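Local coordinates for epoxide hydrolase (Aspergillus niger, PDB 3G02), which probably catalyses the hydrolysis of epoxides to vicinal diols, using an alpha/beta hydrolase fold topped by helices that close over the active site, at residues A253-H256 and S257-P260; T305-F308 and P309-I312. The protein carries 9 engineered substitutions. One frame throughout, in Å; residues are numbered along the deposited sequence. Where two conformers were deposited one is given.

How the contacts relate
Both contacts are local and lie in series along the chain, so neither nests in the other nor crosses it. Contact 1 comes first, where helix 251-258 ends and helix 260-268 begins after one non-helical residue. Helices 271-284 and 292-304 follow, and contact 2 then forms in the turn after 292-304 and the short helix 307-311. Neither closes a long loop, yet their centres are about 13 Å apart and they touch: His256 packs against Phe308 and Ile312, and Pro260 against Ile312. Together they join two helical junctions beside Tyr315, a predicted proton donor of the active site. Both contacts also reach the second subunit.

Contact 1 of 2, residues A253-H256 and S257-P260; sequences AMEH and STRP
The C-terminal turn of helix 251-258 makes this contact, at the break where helix 260-268 takes over. Met254 and Thr258 meet at one carbonyl: Met254 O accepts Thr258 N at 2.9 Å and Thr258 OG1 at 2.7 Å, the two donors arriving from opposite faces of its plane. With chi1 at 60°, the hydroxyl lies between backbone N and carbonyl carbon and turns back on the preceding turn, so a buried threonine satisfies its polar group within its own helix. The last bond of the series, Arg259 N to Glu255 O at 2.9 Å, is made by the residue that leaves helical geometry. Glu255 bends at chi2 (69°) and lays OE2 3.5 Å from Arg259 CB, beside the aliphatic root of that chain. Arg259 NH1 donates a hydrogen bond to Thr258 O at 3.0 Å from above the carbonyl plane, while Glu280 and Asp248 of the second subunit form salt bridges with the same group. Pro260 opens the next helix, where the N-H it lacks would have no partner in that helix. His256 NE2 is hydrogen-bonded to Trp277 NE1 of helix 271-284, and its ring meets Tyr315 of helix 315-318, a predicted proton donor, edge-to-face.

Contact 2 of 2, residues T305-F308 and P309-I312; sequences TESF and PRAI
Ser307 O receives Ala311 N at 2.8 Å and also a weak bond from Arg310 N, which winds residues 307-311 into a single short helical turn. The Arg310 side chain reaches back beyond the start of this helix. Its chain bends at chi3 (-68°), bringing the guanidinium edge to two successive carbonyls: NH2 donates a hydrogen bond to Thr305 O at 2.9 Å and NE another to Glu306 O at 3.0 Å, the latter from above the carbonyl plane. Both oxygens are tilted about 20° from the guanidinium plane. NH1 points elsewhere, to Ser156 O and Gly158 O, so the long, many-donor arginine ties this turn to a neighbouring loop. Ser307 OG donates to Thr305 OG1 at 2.7 Å, holding the two hydroxyls together. On the apolar side, Ile312 CG2 sits over one face of the Phe308 ring, 4.0 Å from its centroid and displaced from the ring centre, in a CH-pi contact. Ile312 CD1 comes 3.7 Å from Phe308 CE2, so both branches of the isoleucine meet the ring. Pro309 suits the first turn, where its missing N-H costs nothing. Glu306, with positive phi, is the C-prime residue of a Schellman motif that ends helix 292-304 immediately before the new turn.

Contact 1 of 2, residues A253-H256 and S257-P260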
ATOM      1  N   ALA A 253       4.503  -4.423  -2.076  1.00  5.46           N
ATOM      2  CA  ALA A 253       5.339  -4.462  -3.270  1.00  5.98           C
ATOM      3  C   ALA A 253       4.546  -3.977  -4.472  1.00  5.95           C
ATOM      4  O   ALA A 253       5.066  -3.251  -5.323  1.00  6.02           O
ATOM      5  CB  ALA A 253       5.849  -5.885  -3.512  1.00  6.59           C
ATOM      6  N   MET A 254       3.277  -4.370  -4.532  1.00  5.80           N
ATOM      7  CA  MET A 254       2.398  -3.904  -5.603  1.00  6.55           C
ATOM      8  C   MET A 254       2.199  -2.392  -5.559  1.00  6.03           C
ATOM      9  O   MET A 254       2.121  -1.741  -6.600  1.00  6.08           O
ATOM     10  CB  MET A 254       1.061  -4.627  -5.536  1.00  7.30           C
ATOM     11  CG  MET A 254       1.187  -6.116  -5.829  1.00  9.67           C
ATOM     12  SD  MET A 254       1.844  -6.554  -7.446  1.00 20.41           S
ATOM     13  CE  MET A 254       0.805  -5.622  -8.567  1.00 19.44           C
ATOM     14  N   GLU A 255       2.135  -1.836  -4.351  1.00  5.57           N
ATOM     15  CA  GLU A 255       2.026  -0.387  -4.193  1.00  5.32           C
ATOM     16  C   GLU A 255       3.327   0.303  -4.607  1.00  5.27           C
ATOM     17  O   GLU A 255       3.295   1.302  -5.327  1.00  5.49           O
ATOM     18  CB  GLU A 255       1.616  -0.029  -2.761  1.00  5.41           C
ATOM     19  CG  GLU A 255       1.440   1.473  -2.505  1.00  6.17           C
ATOM     20  CD  GLU A 255       0.246   2.108  -3.210  1.00  6.81           C
ATOM     21  OE1 GLU A 255      -0.603   1.390  -3.785  1.00  6.72           O
ATOM     22  OE2 GLU A 255       0.156   3.359  -3.188  1.00  5.84           O
ATOM     23  N   HIS A 256       4.469  -0.243  -4.191  1.00  5.63           N
ATOM     24  CA  HIS A 256       5.770   0.293  -4.622  1.00  5.65           C
ATOM     25  C   HIS A 256       5.907   0.293  -6.145  1.00  6.19           C
ATOM     26  O   HIS A 256       6.470   1.224  -6.723  1.00  6.63           O
ATOM     27  CB  HIS A 256       6.932  -0.544  -4.085  1.00  5.71           C
ATOM     28  CG  HIS A 256       7.099  -0.538  -2.595  1.00  5.13           C
ATOM     29  ND1 HIS A 256       8.128  -1.223  -1.986  1.00  5.37           N
ATOM     30  CD2 HIS A 256       6.404   0.059  -1.597  1.00  5.71           C
ATOM     31  CE1 HIS A 256       8.053  -1.065  -0.678  1.00  5.62           C
ATOM     32  NE2 HIS A 256       7.016  -0.289  -0.414  1.00  5.18           N
ATOM     33  N   SER A 257       5.411  -0.772  -6.771  0.75  5.93           N
ATOM     34  CA  SER A 257       5.518  -0.939  -8.217  0.75  6.17           C
ATOM     35  C   SER A 257       4.622   0.039  -8.965  0.75  6.27           C
ATOM     36  O   SER A 257       5.075   0.770  -9.847  0.75  6.64           O
ATOM     37  CB  SER A 257       5.155  -2.367  -8.611  0.75  6.28           C
ATOM     38  OG  SER A 257       5.092  -2.486 -10.022  0.75  6.56           O
ATOM     39  N   THR A 258       3.344   0.044  -8.595  1.00  6.19           N
ATOM     40  CA  THR A 258       2.320   0.770  -9.355  1.00  5.97           C
ATOM     41  C   THR A 258       2.180   2.248  -9.015  1.00  6.11           C
ATOM     42  O   THR A 258       1.852   3.059  -9.890  1.00  6.16           O
ATOM     43  CB  THR A 258       0.945   0.110  -9.202  1.00  5.83           C
ATOM     44  OG1 THR A 258       0.570   0.093  -7.815  1.00  5.46           O
ATOM     45  CG2 THR A 258       0.971  -1.313  -9.744  1.00  6.62           C
ATOM     46  N   ARG A 259       2.404   2.589  -7.746  1.00  5.54           N
ATOM     47  CA  ARG A 259       2.215   3.960  -7.277  1.00  5.88           C
ATOM     48  C   ARG A 259       3.369   4.444  -6.396  1.00  6.06           C
ATOM     49  O   ARG A 259       3.146   4.933  -5.277  1.00  5.90           O
ATOM     50  CB  ARG A 259       0.868   4.112  -6.557  1.00  6.00           C
ATOM     51  CG  ARG A 259      -0.351   3.873  -7.431  1.00  5.58           C
ATOM     52  CD  ARG A 259      -0.533   4.951  -8.507  1.00  5.60           C
ATOM     53  NE  ARG A 259      -1.818   4.769  -9.177  1.00  6.44           N
ATOM     54  CZ  ARG A 259      -2.008   3.973 -10.225  1.00  7.11           C
ATOM     55  NH1 ARG A 259      -0.987   3.298 -10.741  1.00  7.98           N
ATOM     56  NH2 ARG A 259      -3.223   3.847 -10.757  1.00  7.88           N
ATOM     57  N   PRO A 260       4.614   4.359  -6.910  1.00  6.19           N
ATOM     58  CA  PRO A 260       5.752   4.756  -6.080  1.00  6.36           C
ATOM     59  C   PRO A 260       5.699   6.209  -5.621  1.00  6.48           C
ATOM     60  O   PRO A 260       6.137   6.511  -4.513  1.00  6.61           O
ATOM     61  CB  PRO A 260       6.963   4.513  -6.995  1.00  6.48           C
ATOM     62  CG  PRO A 260       6.403   4.511  -8.385  1.00  6.50           C
ATOM     63  CD  PRO A 260       5.049   3.896  -8.242  1.00  6.45           C
TER

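Contact 2 of 2, residues T305-F308 and P309-I312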
ATOM      1  N   THR A 305      17.796   9.879   5.642  1.00  8.96           N
ATOM      2  CA  THR A 305      18.409   9.903   4.316  1.00  8.62           C
ATOM      3  C   THR A 305      17.367   9.959   3.196  1.00  8.75           C
ATOM      4  O   THR A 305      17.714   9.868   2.019  1.00  8.83           O
ATOM      5  CB  THR A 305      19.297   8.668   4.100  1.00  8.76           C
ATOM      6  OG1 THR A 305      18.517   7.480   4.299  1.00  7.68           O
ATOM      7  CG2 THR A 305      20.474   8.669   5.077  1.00  9.17           C
ATOM      8  N   GLU A 306      16.094  10.109   3.570  1.00  8.84           N
ATOM      9  CA  GLU A 306      14.984  10.113   2.606  1.00  9.32           C
ATOM     10  C   GLU A 306      15.090   8.939   1.632  1.00  8.45           C
ATOM     11  O   GLU A 306      14.896   9.096   0.423  1.00  8.68           O
ATOM     12  CB  GLU A 306      14.913  11.449   1.851  1.00  9.38           C
ATOM     13  CG  GLU A 306      14.627  12.649   2.749  1.00 10.93           C
ATOM     14  CD  GLU A 306      14.686  13.980   2.016  1.00 12.11           C
ATOM     15  OE1 GLU A 306      15.645  14.205   1.244  1.00 16.24           O
ATOM     16  OE2 GLU A 306      13.773  14.808   2.222  1.00 16.38           O
ATOM     17  N   SER A 307      15.406   7.766   2.175  1.00  7.88           N
ATOM     18  CA  SER A 307      15.623   6.561   1.375  1.00  7.38           C
ATOM     19  C   SER A 307      14.368   6.062   0.685  1.00  7.07           C
ATOM     20  O   SER A 307      14.404   5.742  -0.504  1.00  7.42           O
ATOM     21  CB  SER A 307      16.179   5.433   2.242  1.00  7.20           C
ATOM     22  OG  SER A 307      17.530   5.667   2.588  1.00  7.13           O
ATOM     23  N   PHE A 308      13.260   5.993   1.421  1.00  6.92           N
ATOM     24  CA  PHE A 308      12.111   5.263   0.913  1.00  6.51           C
ATOM     25  C   PHE A 308      11.622   5.718  -0.473  1.00  6.69           C
ATOM     26  O   PHE A 308      11.482   4.882  -1.369  1.00  6.97           O
ATOM     27  CB  PHE A 308      10.934   5.200   1.893  1.00  6.54           C
ATOM     28  CG  PHE A 308       9.771   4.462   1.323  1.00  5.97           C
ATOM     29  CD1 PHE A 308       9.709   3.073   1.417  1.00  5.38           C
ATOM     30  CD2 PHE A 308       8.792   5.137   0.601  1.00  6.39           C
ATOM     31  CE1 PHE A 308       8.662   2.372   0.839  1.00  5.35           C
ATOM     32  CE2 PHE A 308       7.740   4.444   0.014  1.00  5.59           C
ATOM     33  CZ  PHE A 308       7.671   3.062   0.137  1.00  6.21           C
ATOM     34  N   PRO A 309      11.331   7.026  -0.648  1.00  6.79           N
ATOM     35  CA  PRO A 309      10.800   7.425  -1.955  1.00  7.10           C
ATOM     36  C   PRO A 309      11.768   7.231  -3.124  1.00  7.21           C
ATOM     37  O   PRO A 309      11.324   7.153  -4.275  1.00  7.57           O
ATOM     38  CB  PRO A 309      10.479   8.913  -1.765  1.00  7.25           C
ATOM     39  CG  PRO A 309      11.354   9.348  -0.635  1.00  7.78           C
ATOM     40  CD  PRO A 309      11.400   8.170   0.286  1.00  6.68           C
ATOM     41  N   ARG A 310      13.066   7.153  -2.830  1.00  7.11           N
ATOM     42  CA  ARG A 310      14.098   7.013  -3.859  1.00  7.38           C
ATOM     43  C   ARG A 310      14.446   5.558  -4.157  1.00  7.41           C
ATOM     44  O   ARG A 310      14.803   5.210  -5.282  1.00  7.71           O
ATOM     45  CB  ARG A 310      15.370   7.753  -3.426  1.00  7.30           C
ATOM     46  CG  ARG A 310      15.146   9.212  -3.042  1.00  7.79           C
ATOM     47  CD  ARG A 310      16.457   9.932  -2.748  1.00  7.56           C
ATOM     48  NE  ARG A 310      17.116   9.450  -1.530  1.00  7.85           N
ATOM     49  CZ  ARG A 310      18.324   8.883  -1.488  1.00  8.17           C
ATOM     50  NH1 ARG A 310      19.027   8.684  -2.602  1.00  7.61           N
ATOM     51  NH2 ARG A 310      18.829   8.505  -0.320  1.00  7.63           N
ATOM     52  N   ALA A 311      14.343   4.707  -3.139  1.00  7.44           N
ATOM     53  CA  ALA A 311      14.815   3.328  -3.229  1.00  7.32           C
ATOM     54  C   ALA A 311      13.861   2.419  -3.989  1.00  7.33           C
ATOM     55  O   ALA A 311      14.268   1.380  -4.515  1.00  7.90           O
ATOM     56  CB  ALA A 311      15.045   2.781  -1.834  1.00  7.81           C
ATOM     57  N   ILE A 312      12.590   2.797  -4.036  1.00  7.06           N
ATOM     58  CA  ILE A 312      11.575   1.882  -4.558  1.00  6.85           C
ATOM     59  C   ILE A 312      11.445   1.871  -6.085  1.00  7.25           C
ATOM     60  O   ILE A 312      10.611   1.149  -6.629  1.00  7.30           O
ATOM     61  CB  ILE A 312      10.206   2.087  -3.866  1.00  6.43           C
ATOM     62  CG1 ILE A 312       9.688   3.519  -4.070  1.00  7.07           C
ATOM     63  CG2 ILE A 312      10.315   1.732  -2.371  1.00  6.46           C
ATOM     64  CD1 ILE A 312       8.256   3.714  -3.618  1.00  7.18           C
TER